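PDB 1PZM: hypoxanthine-guanine phosphoribosyltransferase from Leishmania tarentolae, which probably converts hypoxanthine and guanine to IMP and GMP in purine salvage by transferring the 5-phosphoribosyl group from 5-phosphoribosylpyrophosphate. Local coordinates for residues R119-V124 and A147-V152; K66-F71 and V124-D129. All blocks are in the same frame, centred on the assembly; numbering follows the deposited sequence.

Interaction 1 (R119-V124 and A147-V152); sequences RHIMLV and ASLKTV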
loop_
_atom_site.group_PDB
_atom_site.type_symbol
_atom_site.label_atom_id
_atom_site.label_comp_id
_atom_site.label_asym_id
_atom_site.label_seq_id
_atom_site.Cartn_x
_atom_site.Cartn_y
_atom_site.Cartn_z
ATOM N N ARG A 119 -17.745 -12.176 8.196
ATOM C CA ARG A 119 -16.919 -12.060 6.967
ATOM C C ARG A 119 -15.657 -12.917 7.021
ATOM O O ARG A 119 -15.188 -13.288 8.119
ATOM C CB ARG A 119 -16.516 -10.586 6.706
ATOM C CG ARG A 119 -17.683 -9.625 6.599
ATOM C CD ARG A 119 -18.688 -10.014 5.553
ATOM N NE ARG A 119 -19.728 -9.009 5.468
ATOM C CZ ARG A 119 -20.867 -9.150 4.806
ATOM N NH1 ARG A 119 -21.131 -10.282 4.160
ATOM N NH2 ARG A 119 -21.746 -8.151 4.799
ATOM N N HIS A 120 -15.109 -13.237 5.854
ATOM C CA HIS A 120 -13.876 -14.023 5.776
ATOM C C HIS A 120 -12.709 -13.050 5.776
ATOM O O HIS A 120 -12.588 -12.198 4.875
ATOM C CB HIS A 120 -13.868 -14.896 4.531
ATOM C CG HIS A 120 -14.922 -15.958 4.543
ATOM N ND1 HIS A 120 -14.880 -17.036 5.413
ATOM C CD2 HIS A 120 -16.052 -16.109 3.808
ATOM C CE1 HIS A 120 -15.932 -17.807 5.205
ATOM N NE2 HIS A 120 -16.661 -17.268 4.242
ATOM N N ILE A 121 -11.896 -13.095 6.827
ATOM C CA ILE A 121 -10.823 -12.102 6.923
ATOM C C ILE A 121 -9.427 -12.729 6.988
ATOM O O ILE A 121 -9.238 -13.835 7.501
ATOM C CB ILE A 121 -11.041 -11.141 8.118
ATOM C CG1 ILE A 121 -10.906 -11.872 9.430
ATOM C CG2 ILE A 121 -12.386 -10.368 8.034
ATOM C CD1 ILE A 121 -10.964 -10.910 10.608
ATOM N N MET A 122 -8.465 -11.995 6.440
ATOM C CA MET A 122 -7.094 -12.458 6.354
ATOM C C MET A 122 -6.151 -11.345 6.769
ATOM O O MET A 122 -6.086 -10.254 6.099
ATOM C CB MET A 122 -6.755 -12.868 4.925
ATOM C CG MET A 122 -5.328 -13.445 4.839
ATOM S SD MET A 122 -4.967 -14.248 3.297
ATOM C CE MET A 122 -5.989 -15.805 3.608
ATOM N N LEU A 123 -5.411 -11.595 7.850
ATOM C CA LEU A 123 -4.424 -10.623 8.313
ATOM C C LEU A 123 -3.195 -10.750 7.447
ATOM O O LEU A 123 -2.696 -11.890 7.203
ATOM C CB LEU A 123 -4.037 -10.855 9.784
ATOM C CG LEU A 123 -5.084 -10.453 10.827
ATOM C CD1 LEU A 123 -4.764 -11.049 12.177
ATOM C CD2 LEU A 123 -5.168 -8.931 10.902
ATOM N N VAL A 124 -2.691 -9.592 6.990
ATOM C CA VAL A 124 -1.599 -9.562 6.026
ATOM C C VAL A 124 -0.410 -8.873 6.704
ATOM O O VAL A 124 -0.480 -7.726 7.089
ATOM C CB VAL A 124 -1.963 -8.793 4.711
ATOM C CG1 VAL A 124 -0.719 -8.730 3.791
ATOM C CG2 VAL A 124 -3.143 -9.468 3.979
ATOM N N ALA A 147 -16.528 -14.755 10.037
ATOM C CA ALA A 147 -16.745 -16.118 9.557
ATOM C C ALA A 147 -15.481 -16.985 9.693
ATOM O O ALA A 147 -15.569 -18.075 10.179
ATOM C CB ALA A 147 -17.251 -16.119 8.110
ATOM N N SER A 148 -14.325 -16.504 9.228
ATOM C CA SER A 148 -13.055 -17.182 9.475
ATOM C C SER A 148 -11.938 -16.141 9.570
ATOM O O SER A 148 -12.073 -14.999 9.113
ATOM C CB SER A 148 -12.756 -18.155 8.364
ATOM O OG SER A 148 -12.628 -17.390 7.168
ATOM N N LEU A 149 -10.845 -16.533 10.212
ATOM C CA LEU A 149 -9.665 -15.698 10.302
ATOM C C LEU A 149 -8.442 -16.495 9.880
ATOM O O LEU A 149 -8.174 -17.592 10.429
ATOM C CB LEU A 149 -9.459 -15.239 11.728
ATOM C CG LEU A 149 -8.085 -14.560 11.874
ATOM C CD1 LEU A 149 -8.102 -13.228 11.082
ATOM C CD2 LEU A 149 -7.651 -14.374 13.332
ATOM N N LYS A 150 -7.684 -15.949 8.941
ATOM C CA LYS A 150 -6.451 -16.605 8.542
ATOM C C LYS A 150 -5.345 -15.535 8.487
ATOM O O LYS A 150 -5.646 -14.331 8.475
ATOM C CB LYS A 150 -6.570 -17.325 7.186
ATOM C CG LYS A 150 -7.521 -18.556 7.119
ATOM C CD LYS A 150 -6.996 -19.817 7.837
ATOM C CE LYS A 150 -8.153 -20.822 8.050
ATOM N NZ LYS A 150 -7.924 -21.740 9.236
ATOM N N THR A 151 -4.082 -15.985 8.517
ATOM C CA THR A 151 -2.954 -15.075 8.464
ATOM C C THR A 151 -2.046 -15.422 7.336
ATOM O O THR A 151 -1.671 -16.625 7.155
ATOM C CB THR A 151 -2.142 -15.131 9.774
ATOM O OG1 THR A 151 -1.775 -16.527 10.053
ATOM C CG2 THR A 151 -2.992 -14.723 10.948
ATOM N N VAL A 152 -1.617 -14.390 6.615
ATOM C CA VAL A 152 -0.584 -14.591 5.602
ATOM C C VAL A 152 0.604 -13.670 5.943
ATOM O O VAL A 152 0.406 -12.476 6.285
ATOM C CB VAL A 152 -1.131 -14.326 4.166
ATOM C CG1 VAL A 152 -1.764 -12.886 4.044
ATOM C CG2 VAL A 152 -0.033 -14.539 3.102
HETATM O O HOH W 1 -10.552 -16.044 6.182
#
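I121 and L123 hydrogen-bond to S148, K150 and V152 through backbone bonds that zip strand 120-124 to strand 148-152, parallel neighbours in the central sheet of a type I phosphoribosyltransferase, with I121 opposite L149 and L123 opposite T151. I121 N binds S148 O, I121 O accepts K150 N, L123 N binds K150 O, and V152 N reaches L123 O at 2.8 Å. From I121 and L149 to V124 and V152 the side chains are closely packed on both faces. On one, the L149 CD1 methyl lies 3.5 Å from I121 CG1 and also meets CG and CD1 of L123, since L149 CG stands opposite its own backbone N (chi1 170°) and swings the branch across to the neighbouring strand. On the other face V152 CG1 sits between the backbone N and carbonyl carbon, a position that places it 3.6 Å from M122 SD and against V124 CG2.

The N-terminal end is looser and more polar. R119 is partly exposed, A147 is exposed, and the A147 N to R119 O bond is weak. H120 ND1 shares a 2.9 Å hydrogen bond with S148 OG, while A147 CB lies over one face of the imidazole in a CH-pi contact, 3.9 Å from the ring centroid. A water joins S148 OG to I121 O.

F51 stacks on the H120 ring. Helix 132-142 packs against the face of I121, L123, L149 and T151 through M138, M141 and L142, helix 69-81 meets V124 and V152 on the reverse face, and strand 59-64 continues the sheet beyond strand 120-124.

Interaction 2 (K66-F71 and V124-D129); sequences KGSFIF and VEDIVD. With 5GP (guanosine-5'-monophosphate), chain C.
S68 turns OG back beside its own backbone N (chi1 -43°), which aims the hydroxyl at the V124-D126 backbone, while D126 holds CG between its N and carbonyl carbon (chi1 46°) and sets its carboxylate alongside G67. They meet where the type I phosphoribosyltransferase fold brings the start of helix 69-81 to the C-terminal end of strand 120-125, beside the nucleotide pocket. S68 OG lies 3.2 Å from V124 O and 3.0 Å from D126 N; V64 O is its stronger acceptor, so the bond to V124 is not settled. D126 OD2 comes within 3.1 Å of G67 CA, an approach made possible by the missing side chain, and a water links OD2 to G67 N, weakly at the latter. The F71 ring meets V124 CG1 obliquely through CD2, at 3.6 Å; CD2 and CE2 also approach E125 O obliquely.

From D126 onward the chain lines the GMP site. D126 OD1, 3.2 Å from O2' of GMP, takes a weak bond from I127 N, which probably helps to orient the carboxylate. I127 CG2 touches purine N9, and S130, A131 and T133 also bind the nucleotide. On the helix side, F69 stacks edge-to-face on F90 of the second subunit. The ribose O2' donates to I127 O, and D129 N grips phosphate oxygen O1P at 2.8 Å.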
loop_
_atom_site.group_PDB
_atom_site.type_symbol
_atom_site.label_atom_id
_atom_site.label_comp_id
_atom_site.label_asym_id
_atom_site.label_seq_id
_atom_site.Cartn_x
_atom_site.Cartn_y
_atom_site.Cartn_z
ATOM N N LYS A 66 2.840 -0.185 9.080
ATOM C CA LYS A 66 3.136 0.387 7.737
ATOM C C LYS A 66 3.638 -0.655 6.799
ATOM O O LYS A 66 3.394 -0.606 5.618
ATOM C CB LYS A 66 4.250 1.433 7.883
ATOM C CG LYS A 66 3.856 2.776 8.625
ATOM C CD LYS A 66 4.981 3.837 8.434
ATOM C CE LYS A 66 4.699 5.185 9.087
ATOM N NZ LYS A 66 5.796 6.114 8.679
ATOM N N GLY A 67 4.390 -1.597 7.358
ATOM C CA GLY A 67 5.274 -2.455 6.580
ATOM C C GLY A 67 4.620 -3.364 5.585
ATOM O O GLY A 67 5.284 -3.783 4.624
ATOM N N SER A 68 3.358 -3.722 5.797
ATOM C CA SER A 68 2.723 -4.694 4.907
ATOM C C SER A 68 2.143 -4.042 3.663
ATOM O O SER A 68 1.579 -4.743 2.830
ATOM C CB SER A 68 1.625 -5.492 5.628
ATOM O OG SER A 68 2.092 -5.868 6.928
ATOM N N PHE A 69 2.243 -2.713 3.544
ATOM C CA PHE A 69 1.577 -2.100 2.381
ATOM C C PHE A 69 2.027 -2.553 0.996
ATOM O O PHE A 69 1.176 -2.655 0.069
ATOM C CB PHE A 69 1.476 -0.554 2.455
ATOM C CG PHE A 69 2.647 0.202 1.857
ATOM C CD1 PHE A 69 2.460 0.984 0.709
ATOM C CD2 PHE A 69 3.905 0.229 2.509
ATOM C CE1 PHE A 69 3.520 1.758 0.171
ATOM C CE2 PHE A 69 4.971 0.965 1.989
ATOM C CZ PHE A 69 4.787 1.709 0.796
ATOM N N ILE A 70 3.319 -2.759 0.786
ATOM C CA ILE A 70 3.724 -3.260 -0.540
ATOM C C ILE A 70 3.286 -4.701 -0.839
ATOM O O ILE A 70 2.732 -4.986 -1.905
ATOM C CB ILE A 70 5.216 -3.009 -0.803
ATOM C CG1 ILE A 70 5.395 -1.463 -0.929
ATOM C CG2 ILE A 70 5.687 -3.769 -2.122
ATOM C CD1 ILE A 70 6.790 -0.921 -0.935
ATOM N N PHE A 71 3.479 -5.576 0.144
ATOM C CA PHE A 71 3.075 -6.978 0.047
ATOM C C PHE A 71 1.579 -7.058 -0.209
ATOM O O PHE A 71 1.142 -7.846 -1.036
ATOM C CB PHE A 71 3.468 -7.712 1.346
ATOM C CG PHE A 71 3.101 -9.184 1.351
ATOM C CD1 PHE A 71 3.393 -10.008 0.258
ATOM C CD2 PHE A 71 2.520 -9.746 2.505
ATOM C CE1 PHE A 71 3.038 -11.349 0.269
ATOM C CE2 PHE A 71 2.216 -11.137 2.541
ATOM C CZ PHE A 71 2.455 -11.917 1.429
ATOM N N VAL A 124 -2.691 -9.592 6.990
ATOM C CA VAL A 124 -1.599 -9.562 6.026
ATOM C C VAL A 124 -0.410 -8.873 6.704
ATOM O O VAL A 124 -0.480 -7.726 7.089
ATOM C CB VAL A 124 -1.963 -8.793 4.711
ATOM C CG1 VAL A 124 -0.719 -8.730 3.791
ATOM C CG2 VAL A 124 -3.143 -9.468 3.979
ATOM N N GLU A 125 0.682 -9.621 6.869
ATOM C CA GLU A 125 1.838 -9.111 7.603
ATOM C C GLU A 125 3.093 -9.182 6.757
ATOM O O GLU A 125 3.284 -10.143 5.980
ATOM C CB GLU A 125 2.082 -10.000 8.807
ATOM C CG GLU A 125 1.151 -9.804 9.947
ATOM C CD GLU A 125 1.769 -8.950 11.027
ATOM O OE1 GLU A 125 2.182 -7.792 10.739
ATOM O OE2 GLU A 125 1.873 -9.481 12.168
ATOM N N ASP A 126 3.995 -8.230 6.959
ATOM C CA ASP A 126 5.269 -8.320 6.242
ATOM C C ASP A 126 6.213 -9.360 6.866
ATOM O O ASP A 126 6.781 -10.209 6.154
ATOM C CB ASP A 126 5.957 -6.965 6.155
ATOM C CG ASP A 126 5.972 -6.231 7.459
ATOM O OD1 ASP A 126 5.497 -6.732 8.493
ATOM O OD2 ASP A 126 6.476 -5.100 7.560
ATOM N N ILE A 127 6.371 -9.317 8.171
ATOM C CA ILE A 127 7.352 -10.161 8.849
ATOM C C ILE A 127 6.886 -10.427 10.259
ATOM O O ILE A 127 6.363 -9.536 10.936
ATOM C CB ILE A 127 8.815 -9.553 8.746
ATOM C CG1 ILE A 127 9.843 -10.523 9.342
ATOM C CG2 ILE A 127 8.926 -8.128 9.369
ATOM C CD1 ILE A 127 11.228 -10.370 8.688
ATOM N N VAL A 128 7.030 -11.673 10.685
ATOM C CA VAL A 128 6.685 -12.078 12.039
ATOM C C VAL A 128 7.910 -12.631 12.736
ATOM O O VAL A 128 8.555 -13.568 12.241
ATOM C CB VAL A 128 5.507 -13.065 12.086
ATOM C CG1 VAL A 128 5.196 -13.484 13.528
ATOM C CG2 VAL A 128 4.231 -12.430 11.468
ATOM N N ASP A 129 8.221 -12.091 13.913
ATOM C CA ASP A 129 9.410 -12.494 14.614
ATOM C C ASP A 129 8.994 -13.165 15.947
ATOM O O ASP A 129 8.799 -14.389 15.977
ATOM C CB ASP A 129 10.329 -11.257 14.724
ATOM C CG ASP A 129 11.640 -11.544 15.425
ATOM O OD1 ASP A 129 12.067 -12.726 15.502
ATOM O OD2 ASP A 129 12.332 -10.621 15.909
HETATM P P 5GP C . 7.095 -9.317 16.574
HETATM O O1P 5GP C . 6.774 -10.537 15.781
HETATM O O2P 5GP C . 8.164 -9.553 17.580
HETATM O O3P 5GP C . 5.855 -9.002 17.325
HETATM O "O5'" 5GP C . 7.479 -8.129 15.567
HETATM C "C5'" 5GP C . 7.709 -6.782 16.002
HETATM C "C4'" 5GP C . 7.681 -5.758 14.827
HETATM O "O4'" 5GP C . 8.918 -5.678 14.103
HETATM C "C3'" 5GP C . 6.614 -6.013 13.767
HETATM O "O3'" 5GP C . 6.023 -4.793 13.311
HETATM C "C2'" 5GP C . 7.426 -6.665 12.659
HETATM O "O2'" 5GP C . 6.758 -6.548 11.435
HETATM C "C1'" 5GP C . 8.789 -5.959 12.720
HETATM N N9 5GP C . 9.925 -6.843 12.320
HETATM C C8 5GP C . 10.451 -7.992 12.944
HETATM N N7 5GP C . 11.600 -8.411 12.255
HETATM C C5 5GP C . 11.887 -7.363 11.407
HETATM C C6 5GP C . 12.900 -7.192 10.455
HETATM O O6 5GP C . 13.751 -8.109 10.238
HETATM N N1 5GP C . 12.952 -6.012 9.715
HETATM C C2 5GP C . 12.008 -5.008 9.943
HETATM N N2 5GP C . 12.045 -3.856 9.278
HETATM N N3 5GP C . 11.010 -5.185 10.859
HETATM C C4 5GP C . 10.966 -6.362 11.585
HETATM O O HOH W 2 5.606 -3.408 10.029
#

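Interactions 1 and 2 share V124 and strand 120-125, their centres 15 Å apart. Along the chain their segments alternate: 66-71, then 119-124 running into 124-129, then 147-152. Interaction 1 joins two neighbouring parallel strands of the central sheet; interaction 2 continues from the C-terminal end of one of them to the start of helix 69-81 and the GMP pocket. The two also touch directly, with E125 N 2.9 Å from V152 O in a probable hydrogen bond and V152 CG2 packed on F71 CZ. Strand 120-125 thus leads, past a corner at D126, into the segment that binds GMP, while the helix side of interaction 2 reaches the second subunit.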